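Local coordinates for protein CooT (Carboxydothermus hydrogenoformans, PDB 6FAN) that probably acts as a nickel chaperone in the maturation of carbon monoxide dehydrogenase, and assembles as a dimer of small all-beta subunits, at residues D22-T27 and L31-I36; K48-E51 and R56-L59. All coordinates share one frame; numbering follows the deposited sequence.

Contact 1 of 2, residues D22-T27 and L31-I36; sequences DKLIPT and LLLENI
A beta hairpin that carries a classic bulge brings Asp22-Thr27 against Leu31-Ile36. At the bulge Asp22 and Lys23 both face Glu34, and the carbonyl of Glu34 takes two amides lying in its plane, Asp22 N at 2.7 Å from Glu34 O and Lys23 N at 3.0 Å from the same oxygen. Beyond it the antiparallel pairing is regular. Glu34 N gives a fairly straight bond to Lys23 O (2.9 Å), and Ile25 and Leu32 exchange a pair of backbone bonds. The hairpin is part of the mixed sheet of this all-beta chain: Leu31 and Leu33 bond on to strand 40-43, while Lys23 and Leu24 pair with a strand of the second subunit, so the sheet continues through the dimer interface. On the face of Leu24, Pro26, Leu31 and Leu33 the packing is apolar. Leu24 and Leu33 run side by side, Leu33 CD1 resting 3.8 Å from Leu24 CG. With chi1 at -57°, Leu31 has CG beside its own backbone N, and its CD2 branch reaches back across the hairpin to lie 4.0 Å from Pro26 CB. On the other face Lys23 and Glu34 also point the same way, but their charges stop short of a salt bridge, with Lys23 NZ 4.2 Å from Glu34 OE1; the carboxylate is instead engaged through OE2 by Arg40. Farther along this face, Thr27 and Leu32 cross at an angle, Thr27 CG2 lying 4.1 Å from Leu32 CB, while the Thr27 hydroxyl is hydrogen-bonded to Gly30 O. Asp22, itself in the bulge, uses OD1 to accept a hydrogen bond from the backbone N of Val53 of the second subunit.

Contact 2 of 2, residues K48-E51 and R56-L59; sequences KRLE and RILL
The C-terminal beta hairpin of the chain pairs Lys48-Glu51 with Arg56-Leu59, its strands almost exactly antiparallel at 178°. Glu51 and Arg56, a hydrogen-bonded pair, exchange both backbone bonds and add a salt bridge on the same face: Glu51 OE1 lies 2.8 Å from Arg56 NE, at the edge of the guanidinium and close to its plane. Arg56 NE lies nearly in line with the C-O bond of Glu51 OE1, although the two flat groups are turned 41° against each other. The bend in the Arg56 chain at chi3 (57°) brings NE to Glu51, and Leu58 CD2 lies over one guanidinium face, 3.7 Å above the plane and displaced toward the rim. The NH2 end is bound to Glu14, and Phe7 makes a cation-pi contact with the same group. With an alanine here, Glu51 OE1 would probably lose its charged mate across the hairpin, Glu14 its partner Arg56, and one side of Leu58 its cover. The other oxygen, Glu51 OE2, forms a long salt bridge within its own strand, 3.6 Å from Arg49 NH1. The aliphatic part of Arg49 runs alongside Leu58, Arg49 CG lying 3.7 Å from Leu58 CD1. On the reverse face Leu50 CD2 meets Ile57 CG2 at 3.9 Å; Leu50 also packs on Leu24 of the second subunit, and Ile57 on strands 4-10 and 13-27 of its own chain. At the far end Lys48 N and Arg49 N approach Leu58 O from one side of its plane, at 2.8 Å and 3.3 Å, while Leu58 N returns a bond to Arg49 O. Two successive amides converging on one carbonyl, with Lys48 and Arg49 both facing Leu58, are the signature of a classic beta bulge in an antiparallel hairpin.

Contacts 1 and 2 are two hairpins of one sheet, contact 1 closing before contact 2 opens, their centres 13 Å apart on opposite sides of the chain's centre, with strand 4-10 between them in the strand order. They nevertheless meet through their apolar faces: Leu31 CD1 lies 3.7 Å from Leu59 CD2, and Leu24 CD1 3.9 Å from Ile57 CG2. The dimer joins them again from outside, since Leu24 of contact 1 and Leu50 of contact 2 each pair with a strand of the second subunit, and each packs on the other's counterpart in that subunit. A bound (4S)-2-methyl-2,4-pentanediol, probably from the crystallisation liquor, lies about 4 Å from the side chain of Pro26.

Contact 1 of 2, residues D22-T27 and L31-I36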
loop_
_atom_site.group_PDB
_atom_site.type_symbol
_atom_site.label_atom_id
_atom_site.label_comp_id
_atom_site.label_asym_id
_atom_site.label_seq_id
_atom_site.Cartn_x
_atom_site.Cartn_y
_atom_site.Cartn_z
ATOM N N ASP E 22 -4.878 -3.565 8.410
ATOM C CA ASP E 22 -6.039 -3.196 7.640
ATOM C C ASP E 22 -5.760 -1.855 6.961
ATOM O O ASP E 22 -5.694 -1.794 5.715
ATOM C CB ASP E 22 -7.282 -3.120 8.532
ATOM C CG ASP E 22 -8.514 -2.641 7.772
ATOM O OD1 ASP E 22 -8.553 -2.579 6.536
ATOM O OD2 ASP E 22 -9.475 -2.250 8.413
ATOM N N LYS E 23 -5.577 -0.788 7.758
ATOM C CA LYS E 23 -5.365 0.549 7.183
ATOM C C LYS E 23 -3.915 0.950 7.208
ATOM O O LYS E 23 -3.194 0.655 8.175
ATOM C CB LYS E 23 -6.205 1.614 7.931
ATOM C CG LYS E 23 -7.659 1.255 8.205
ATOM C CD LYS E 23 -8.694 1.517 7.114
ATOM C CE LYS E 23 -10.067 1.014 7.521
ATOM N NZ LYS E 23 -10.552 2.050 8.460
ATOM N N LEU E 24 -3.480 1.587 6.126
ATOM C CA LEU E 24 -2.150 2.223 6.125
ATOM C C LEU E 24 -2.333 3.657 5.593
ATOM O O LEU E 24 -2.816 3.849 4.488
ATOM C CB LEU E 24 -1.163 1.424 5.238
ATOM C CG LEU E 24 0.315 1.822 5.286
ATOM C CD1 LEU E 24 1.222 0.675 4.902
ATOM C CD2 LEU E 24 0.602 3.008 4.381
ATOM N N ILE E 25 -1.980 4.639 6.418
ATOM C CA ILE E 25 -2.280 6.063 6.162
ATOM C C ILE E 25 -0.970 6.853 6.320
ATOM O O ILE E 25 -0.498 7.005 7.432
ATOM C CB ILE E 25 -3.328 6.605 7.195
ATOM C CG1 ILE E 25 -4.607 5.747 7.159
ATOM C CG2 ILE E 25 -3.627 8.062 6.994
ATOM C CD1 ILE E 25 -5.296 5.589 8.520
ATOM N N PRO E 26 -0.385 7.347 5.218
ATOM C CA PRO E 26 0.726 8.277 5.306
ATOM C C PRO E 26 0.316 9.552 6.063
ATOM O O PRO E 26 -0.778 10.097 5.821
ATOM C CB PRO E 26 1.066 8.588 3.834
ATOM C CG PRO E 26 0.553 7.343 3.094
ATOM C CD PRO E 26 -0.725 7.069 3.813
ATOM N N THR E 27 1.120 9.951 7.052
ATOM C CA THR E 27 0.879 11.199 7.804
ATOM C C THR E 27 2.166 11.981 7.867
ATOM O O THR E 27 3.243 11.459 7.436
ATOM C CB THR E 27 0.340 10.944 9.244
ATOM O OG1 THR E 27 1.408 10.527 10.104
ATOM C CG2 THR E 27 -0.783 9.894 9.306
ATOM N N LEU E 31 4.086 6.645 8.576
ATOM C CA LEU E 31 3.005 5.796 8.086
ATOM C C LEU E 31 2.264 5.306 9.305
ATOM O O LEU E 31 2.868 4.708 10.194
ATOM C CB LEU E 31 3.552 4.616 7.281
ATOM C CG LEU E 31 4.427 4.994 6.072
ATOM C CD1 LEU E 31 4.893 3.706 5.373
ATOM C CD2 LEU E 31 3.747 5.940 5.067
ATOM N N LEU E 32 0.968 5.580 9.373
ATOM C CA LEU E 32 0.158 5.068 10.445
ATOM C C LEU E 32 -0.544 3.766 9.994
ATOM O O LEU E 32 -1.319 3.763 9.013
ATOM C CB LEU E 32 -0.894 6.102 10.855
ATOM C CG LEU E 32 -2.020 5.751 11.851
ATOM C CD1 LEU E 32 -1.540 5.142 13.154
ATOM C CD2 LEU E 32 -2.781 7.039 12.185
ATOM N N LEU E 33 -0.286 2.682 10.736
ATOM C CA LEU E 33 -0.850 1.351 10.426
ATOM C C LEU E 33 -1.840 0.975 11.482
ATOM O O LEU E 33 -1.590 1.202 12.660
ATOM C CB LEU E 33 0.263 0.308 10.341
ATOM C CG LEU E 33 1.072 0.211 9.052
ATOM C CD1 LEU E 33 1.867 1.486 8.697
ATOM C CD2 LEU E 33 2.053 -0.931 9.201
ATOM N N GLU E 34 -3.006 0.470 11.067
ATOM C CA GLU E 34 -3.977 -0.045 12.036
ATOM C C GLU E 34 -4.316 -1.469 11.614
ATOM O O GLU E 34 -4.693 -1.710 10.431
ATOM C CB GLU E 34 -5.218 0.821 12.061
ATOM C CG GLU E 34 -6.340 0.335 12.983
ATOM C CD GLU E 34 -7.585 1.220 12.928
ATOM O OE1 GLU E 34 -8.336 1.252 11.940
ATOM O OE2 GLU E 34 -7.792 1.981 13.871
ATOM N N ASN E 35 -4.163 -2.409 12.566
ATOM C CA ASN E 35 -4.495 -3.798 12.242
ATOM C C ASN E 35 -5.963 -4.111 12.529
ATOM O O ASN E 35 -6.694 -3.248 13.056
ATOM C CB ASN E 35 -3.517 -4.810 12.856
ATOM C CG ASN E 35 -3.739 -5.061 14.392
ATOM O OD1 ASN E 35 -4.754 -4.690 15.024
ATOM N ND2 ASN E 35 -2.764 -5.714 14.978
ATOM N N ILE E 36 -6.396 -5.326 12.170
ATOM C CA ILE E 36 -7.818 -5.674 12.328
ATOM C C ILE E 36 -8.319 -5.713 13.811
ATOM O O ILE E 36 -9.507 -5.686 14.047
ATOM C CB ILE E 36 -8.192 -7.003 11.615
ATOM C CG1 ILE E 36 -7.490 -8.215 12.264
ATOM C CG2 ILE E 36 -7.957 -6.889 10.124
ATOM C CD1 ILE E 36 -8.232 -9.515 11.910
#

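Contact 2 of 2, residues K48-E51 and R56-L59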
loop_
_atom_site.group_PDB
_atom_site.type_symbol
_atom_site.label_atom_id
_atom_site.label_comp_id
_atom_site.label_asym_id
_atom_site.label_seq_id
_atom_site.Cartn_x
_atom_site.Cartn_y
_atom_site.Cartn_z
ATOM N N LYS E 48 8.387 0.332 0.135
ATOM C CA LYS E 48 9.253 -0.240 -0.888
ATOM C C LYS E 48 8.399 -0.965 -1.954
ATOM O O LYS E 48 8.568 -0.771 -3.150
ATOM C CB LYS E 48 10.313 -1.168 -0.254
ATOM C CG LYS E 48 11.212 -1.828 -1.296
ATOM C CD LYS E 48 12.640 -2.084 -0.844
ATOM C CE LYS E 48 13.306 -3.009 -1.841
ATOM N NZ LYS E 48 14.417 -3.777 -1.210
ATOM N N ARG E 49 7.468 -1.757 -1.482
ATOM C CA ARG E 49 6.541 -2.439 -2.327
ATOM C C ARG E 49 5.412 -3.151 -1.603
ATOM O O ARG E 49 5.544 -3.550 -0.473
ATOM C CB ARG E 49 7.254 -3.435 -3.243
ATOM C CG ARG E 49 7.902 -4.615 -2.554
ATOM C CD ARG E 49 8.191 -5.790 -3.486
ATOM N NE ARG E 49 9.036 -5.359 -4.556
ATOM C CZ ARG E 49 9.064 -5.864 -5.762
ATOM N NH1 ARG E 49 8.331 -6.874 -6.088
ATOM N NH2 ARG E 49 9.858 -5.335 -6.634
ATOM N N LEU E 50 4.286 -3.213 -2.277
ATOM C CA LEU E 50 3.162 -4.036 -1.864
ATOM C C LEU E 50 3.171 -5.292 -2.681
ATOM O O LEU E 50 3.394 -5.234 -3.894
ATOM C CB LEU E 50 1.809 -3.318 -2.065
ATOM C CG LEU E 50 1.629 -1.894 -1.530
ATOM C CD1 LEU E 50 0.129 -1.535 -1.711
ATOM C CD2 LEU E 50 1.969 -1.907 -0.018
ATOM N N GLU E 51 2.959 -6.436 -2.021
ATOM C CA GLU E 51 2.856 -7.726 -2.678
ATOM C C GLU E 51 1.625 -8.378 -2.101
ATOM O O GLU E 51 1.704 -9.149 -1.162
ATOM C CB GLU E 51 4.074 -8.582 -2.381
ATOM C CG GLU E 51 5.389 -8.036 -2.931
ATOM C CD GLU E 51 6.568 -8.913 -2.518
ATOM O OE1 GLU E 51 6.418 -9.709 -1.583
ATOM O OE2 GLU E 51 7.641 -8.810 -3.099
ATOM N N ARG E 56 1.956 -9.177 1.827
ATOM C CA ARG E 56 3.179 -8.457 2.277
ATOM C C ARG E 56 3.145 -6.948 1.968
ATOM O O ARG E 56 2.849 -6.545 0.842
ATOM C CB ARG E 56 4.440 -9.078 1.702
ATOM C CG ARG E 56 4.702 -10.475 2.206
ATOM C CD ARG E 56 5.609 -11.343 1.272
ATOM N NE ARG E 56 6.920 -10.818 0.948
ATOM C CZ ARG E 56 7.958 -10.779 1.788
ATOM N NH1 ARG E 56 7.869 -11.219 3.057
ATOM N NH2 ARG E 56 9.110 -10.266 1.361
ATOM N N ILE E 57 3.459 -6.155 3.000
ATOM C CA ILE E 57 3.681 -4.725 2.827
ATOM C C ILE E 57 5.162 -4.536 3.221
ATOM O O ILE E 57 5.512 -4.773 4.360
ATOM C CB ILE E 57 2.788 -3.871 3.758
ATOM C CG1 ILE E 57 1.291 -4.087 3.440
ATOM C CG2 ILE E 57 3.172 -2.388 3.613
ATOM C CD1 ILE E 57 0.339 -3.673 4.615
ATOM N N LEU E 58 6.011 -4.104 2.288
ATOM C CA LEU E 58 7.427 -3.932 2.579
ATOM C C LEU E 58 7.763 -2.474 2.689
ATOM O O LEU E 58 7.516 -1.709 1.768
ATOM C CB LEU E 58 8.317 -4.593 1.516
ATOM C CG LEU E 58 7.981 -6.052 1.165
ATOM C CD1 LEU E 58 9.172 -6.536 0.298
ATOM C CD2 LEU E 58 7.851 -6.943 2.401
ATOM N N LEU E 59 8.310 -2.134 3.848
ATOM C CA LEU E 59 8.623 -0.768 4.238
ATOM C C LEU E 59 10.139 -0.604 4.369
ATOM O O LEU E 59 10.841 -1.561 4.712
ATOM C CB LEU E 59 7.948 -0.457 5.592
ATOM C CG LEU E 59 6.435 -0.640 5.699
ATOM C CD1 LEU E 59 5.902 -0.362 7.090
ATOM C CD2 LEU E 59 5.713 0.156 4.630
#